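Local coordinates for protein extracellular ligand-binding receptor (PDB 3SG0) that probably serves as the periplasmic solute-binding protein of a transport system for lignin-derived aromatic acids, and binds benzoyl-formic acid (phenylglyoxylate), at residues K286-A289 with R290-A294; G174-K177 with V178-A182. All coordinates share one frame; numbering follows the deposited sequence. Where two conformers were deposited one is given.

Interaction 1: K286-A289 with R290-A294; sequences KVKA and RFVDA
K288 and V292 meet one turn apart through both backbone and side chain. The amide of V292 donates to K288 O over 2.8 Å with an N-H...O angle of 172°, so this carbonyl is satisfied by an almost straight bond. V292 places CG2 beside its own backbone N, which carries that methyl to 3.3 Å from K288 O and 4.0 Å from K288 CG. The ladder of i to i+4 bonds continues on both sides: D293 N reaches A289 O at 2.8 Å, and R290 N reaches K286 O at 3.2 Å. F291 N to V287 O is weak at 3.5 Å, and V287 O also receives a weak bond from N353 ND2. All four steps belong to the α-helix 283-298, a helix of this periplasmic binding protein, packed on helix 306-328 through F291, whose ring meets W312 at about 55° between planes. The ammonium of K288 is satisfied outside the helix turn, by a salt bridge to E276, a hydrogen bond to F272 O and a cation-pi contact with the F272 ring. R290, T316 and E319 have been seen to bind 3-hydroxypyruvate, which is not bound to this chain in the model.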
loop_
_atom_site.group_PDB
_atom_site.type_symbol
_atom_site.label_atom_id
_atom_site.label_comp_id
_atom_site.label_asym_id
_atom_site.label_seq_id
_atom_site.Cartn_x
_atom_site.Cartn_y
_atom_site.Cartn_z
ATOM N N LYS A 286 -8.467 -2.609 -17.742
ATOM C CA LYS A 286 -7.559 -3.421 -18.540
ATOM C C LYS A 286 -6.362 -3.892 -17.717
ATOM O O LYS A 286 -5.997 -5.071 -17.746
ATOM C CB LYS A 286 -7.078 -2.636 -19.760
ATOM C CG LYS A 286 -6.070 -3.378 -20.625
ATOM C CD LYS A 286 -5.585 -2.493 -21.768
ATOM C CE LYS A 286 -4.338 -3.060 -22.433
ATOM N NZ LYS A 286 -4.633 -3.762 -23.711
ATOM N N VAL A 287 -5.748 -2.975 -16.980
ATOM C CA VAL A 287 -4.573 -3.349 -16.203
ATOM C C VAL A 287 -4.950 -4.246 -15.032
ATOM O O VAL A 287 -4.130 -5.049 -14.577
ATOM C CB VAL A 287 -3.733 -2.125 -15.759
ATOM C CG1 VAL A 287 -3.302 -1.319 -16.974
ATOM C CG2 VAL A 287 -4.491 -1.253 -14.765
ATOM N N LYS A 288 -6.184 -4.132 -14.553
ATOM C CA LYS A 288 -6.662 -5.030 -13.512
ATOM C C LYS A 288 -6.866 -6.435 -14.063
ATOM O O LYS A 288 -6.491 -7.417 -13.419
ATOM C CB LYS A 288 -7.944 -4.499 -12.869
ATOM C CG LYS A 288 -8.481 -5.392 -11.760
ATOM C CD LYS A 288 -9.604 -4.719 -10.969
ATOM C CE LYS A 288 -10.054 -5.594 -9.813
ATOM N NZ LYS A 288 -11.057 -4.905 -8.962
ATOM N N ALA A 289 -7.440 -6.535 -15.258
ATOM C CA ALA A 289 -7.686 -7.840 -15.858
ATOM C C ALA A 289 -6.383 -8.592 -16.095
ATOM O O ALA A 289 -6.332 -9.805 -15.909
ATOM C CB ALA A 289 -8.477 -7.695 -17.151
ATOM N N ARG A 290 -5.332 -7.896 -16.507
ATOM C CA ARG A 290 -4.037 -8.538 -16.728
ATOM C C ARG A 290 -3.544 -9.208 -15.449
ATOM O O ARG A 290 -3.074 -10.350 -15.462
ATOM C CB ARG A 290 -2.995 -7.526 -17.211
ATOM C CG ARG A 290 -3.180 -7.059 -18.641
ATOM C CD ARG A 290 -1.970 -6.267 -19.114
ATOM N NE ARG A 290 -0.738 -7.047 -19.026
ATOM C CZ ARG A 290 0.227 -6.833 -18.137
ATOM N NH1 ARG A 290 0.114 -5.851 -17.253
ATOM N NH2 ARG A 290 1.311 -7.597 -18.136
ATOM N N PHE A 291 -3.644 -8.489 -14.334
ATOM C CA PHE A 291 -3.242 -9.024 -13.041
ATOM C C PHE A 291 -4.140 -10.169 -12.603
ATOM O O PHE A 291 -3.660 -11.244 -12.235
ATOM C CB PHE A 291 -3.268 -7.910 -11.996
ATOM C CG PHE A 291 -3.228 -8.397 -10.571
ATOM C CD1 PHE A 291 -2.141 -9.106 -10.085
ATOM C CD2 PHE A 291 -4.274 -8.113 -9.705
ATOM C CE1 PHE A 291 -2.104 -9.525 -8.765
ATOM C CE2 PHE A 291 -4.239 -8.520 -8.392
ATOM C CZ PHE A 291 -3.154 -9.231 -7.916
ATOM N N VAL A 292 -5.449 -9.947 -12.643
ATOM C CA VAL A 292 -6.393 -10.954 -12.170
ATOM C C VAL A 292 -6.264 -12.251 -12.970
ATOM O O VAL A 292 -6.252 -13.347 -12.399
ATOM C CB VAL A 292 -7.849 -10.428 -12.207
ATOM C CG1 VAL A 292 -8.849 -11.564 -12.004
ATOM C CG2 VAL A 292 -8.042 -9.325 -11.163
ATOM N N ASP A 293 -6.148 -12.132 -14.285
ATOM C CA ASP A 293 -6.037 -13.317 -15.121
ATOM C C ASP A 293 -4.775 -14.102 -14.788
ATOM O O ASP A 293 -4.806 -15.328 -14.670
ATOM C CB ASP A 293 -6.049 -12.941 -16.605
ATOM C CG ASP A 293 -7.386 -12.377 -17.060
ATOM O OD1 ASP A 293 -8.372 -12.480 -16.302
ATOM O OD2 ASP A 293 -7.448 -11.838 -18.187
ATOM N N ALA A 294 -3.661 -13.400 -14.637
ATOM C CA ALA A 294 -2.404 -14.068 -14.328
ATOM C C ALA A 294 -2.448 -14.689 -12.938
ATOM O O ALA A 294 -1.989 -15.812 -12.733
ATOM C CB ALA A 294 -1.244 -13.101 -14.449
#

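Interaction 2: G174-K177 with V178-A182; sequences GYYK and VLAAA
A180 lays its CB over one face of the Y176 ring, one helical turn along. The methyl lies 4.2 Å from the ring centroid and 23° off the ring normal, a CH-pi contact displaced toward the CE2 and CZ rim; A180 CB to Y176 CE2 is 4.0 Å. Y176 has CG anti to its own N (chi1 -179°), which swings the ring along the helix toward A180 CB. A180 N also donates to Y176 O at 2.8 Å, so the same pair is tied by backbone and side chain. The neighbouring steps are L179 N to Y175 O, at 3.0 Å and nearly straight (171°), and A181 N to K177 O, at 3.1 Å and less straight. These bonds are the regular i to i+4 ladder of helix 170-186, the crossover helix of a beta-alpha-beta unit between the parallel strands 161-167 and 189-196. V178 turns CG2 back to G174 O at 3.4 Å. Further out, H193 stacks with the Y176 ring and Y164 meets it edge-to-face, while L190 touches Y176, L179 and A180. On another flank, Y175 hydrogen-bonds through OH to D143 and packs on M146 and A147 of helix 143-156; its side chain lies about 7 Å from the bound benzoyl-formic acid.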
loop_
_atom_site.group_PDB
_atom_site.type_symbol
_atom_site.label_atom_id
_atom_site.label_comp_id
_atom_site.label_asym_id
_atom_site.label_seq_id
_atom_site.Cartn_x
_atom_site.Cartn_y
_atom_site.Cartn_z
ATOM N N GLY A 174 0.793 9.143 9.869
ATOM C CA GLY A 174 0.727 9.884 8.623
ATOM C C GLY A 174 -0.680 10.373 8.325
ATOM O O GLY A 174 -0.860 11.464 7.773
ATOM N N TYR A 175 -1.689 9.580 8.683
ATOM C CA TYR A 175 -3.076 10.016 8.565
ATOM C C TYR A 175 -3.404 11.089 9.588
ATOM O O TYR A 175 -3.956 12.139 9.245
ATOM C CB TYR A 175 -4.063 8.828 8.649
ATOM C CG TYR A 175 -4.166 8.165 7.312
ATOM C CD1 TYR A 175 -5.035 8.649 6.344
ATOM C CD2 TYR A 175 -3.332 7.110 6.977
ATOM C CE1 TYR A 175 -5.084 8.083 5.078
ATOM C CE2 TYR A 175 -3.382 6.532 5.718
ATOM C CZ TYR A 175 -4.258 7.025 4.774
ATOM O OH TYR A 175 -4.286 6.485 3.506
ATOM N N TYR A 176 -3.064 10.842 10.844
ATOM C CA TYR A 176 -3.399 11.808 11.874
ATOM C C TYR A 176 -2.805 13.180 11.568
ATOM O O TYR A 176 -3.488 14.209 11.671
ATOM C CB TYR A 176 -2.928 11.355 13.251
ATOM C CG TYR A 176 -3.321 12.358 14.301
ATOM C CD1 TYR A 176 -4.612 12.382 14.802
ATOM C CD2 TYR A 176 -2.427 13.329 14.739
ATOM C CE1 TYR A 176 -4.998 13.317 15.744
ATOM C CE2 TYR A 176 -2.804 14.269 15.684
ATOM C CZ TYR A 176 -4.090 14.254 16.175
ATOM O OH TYR A 176 -4.471 15.188 17.115
ATOM N N LYS A 177 -1.533 13.217 11.201
ATOM C CA LYS A 177 -0.889 14.512 11.027
ATOM C C LYS A 177 -1.513 15.322 9.894
ATOM O O LYS A 177 -1.692 16.541 10.020
ATOM C CB LYS A 177 0.627 14.370 10.871
ATOM C CG LYS A 177 1.131 14.000 9.494
ATOM C CD LYS A 177 2.649 14.151 9.455
ATOM C CE LYS A 177 3.245 13.661 8.147
ATOM N NZ LYS A 177 4.738 13.607 8.210
ATOM N N VAL A 178 -1.860 14.662 8.796
ATOM C CA VAL A 178 -2.459 15.371 7.668
ATOM C C VAL A 178 -3.887 15.814 7.971
ATOM O O VAL A 178 -4.266 16.954 7.674
ATOM C CB VAL A 178 -2.388 14.533 6.376
ATOM C CG1 VAL A 178 -3.151 15.211 5.243
ATOM C CG2 VAL A 178 -0.938 14.320 5.995
ATOM N N LEU A 179 -4.673 14.935 8.580
ATOM C CA LEU A 179 -6.030 15.297 8.978
ATOM C C LEU A 179 -6.038 16.420 10.010
ATOM O O LEU A 179 -6.836 17.355 9.912
ATOM C CB LEU A 179 -6.781 14.082 9.521
ATOM C CG LEU A 179 -7.122 13.006 8.495
ATOM C CD1 LEU A 179 -7.612 11.752 9.200
ATOM C CD2 LEU A 179 -8.165 13.523 7.516
ATOM N N ALA A 180 -5.155 16.334 11.000
ATOM C CA ALA A 180 -5.083 17.367 12.029
ATOM C C ALA A 180 -4.730 18.730 11.437
ATOM O O ALA A 180 -5.286 19.756 11.843
ATOM C CB ALA A 180 -4.086 16.977 13.103
ATOM N N ALA A 181 -3.807 18.756 10.483
ATOM C CA ALA A 181 -3.411 20.016 9.864
ATOM C C ALA A 181 -4.528 20.593 9.001
ATOM O O ALA A 181 -4.698 21.815 8.927
ATOM C CB ALA A 181 -2.141 19.833 9.051
ATOM N N ALA A 182 -5.298 19.721 8.359
ATOM C CA ALA A 182 -6.339 20.154 7.428
ATOM C C ALA A 182 -7.649 20.515 8.123
ATOM O O ALA A 182 -8.428 21.321 7.609
ATOM C CB ALA A 182 -6.582 19.077 6.376
#

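In the fold
Interaction 2 (174-182) comes first along the chain and closes before interaction 1 (286-294) opens. Their centres are 34 Å apart, on opposite sides of the chain's centre, and with nearest atoms about 18 Å apart they do not touch. Each is a single turn-to-turn contact inside its own helix: 170-186 belongs to a beta-alpha-beta unit of the four-stranded parallel sheet, whereas 283-298 packs on helix 306-328. The side chain of F291 in interaction 1 is about 13 Å from benzoyl-formic acid, and that of Y175 in interaction 2 is nearer. Interaction 2 thus sits closer to the aromatic-acid pocket, while interaction 1 carries R290, an exposed residue seen to bind 3-hydroxypyruvate.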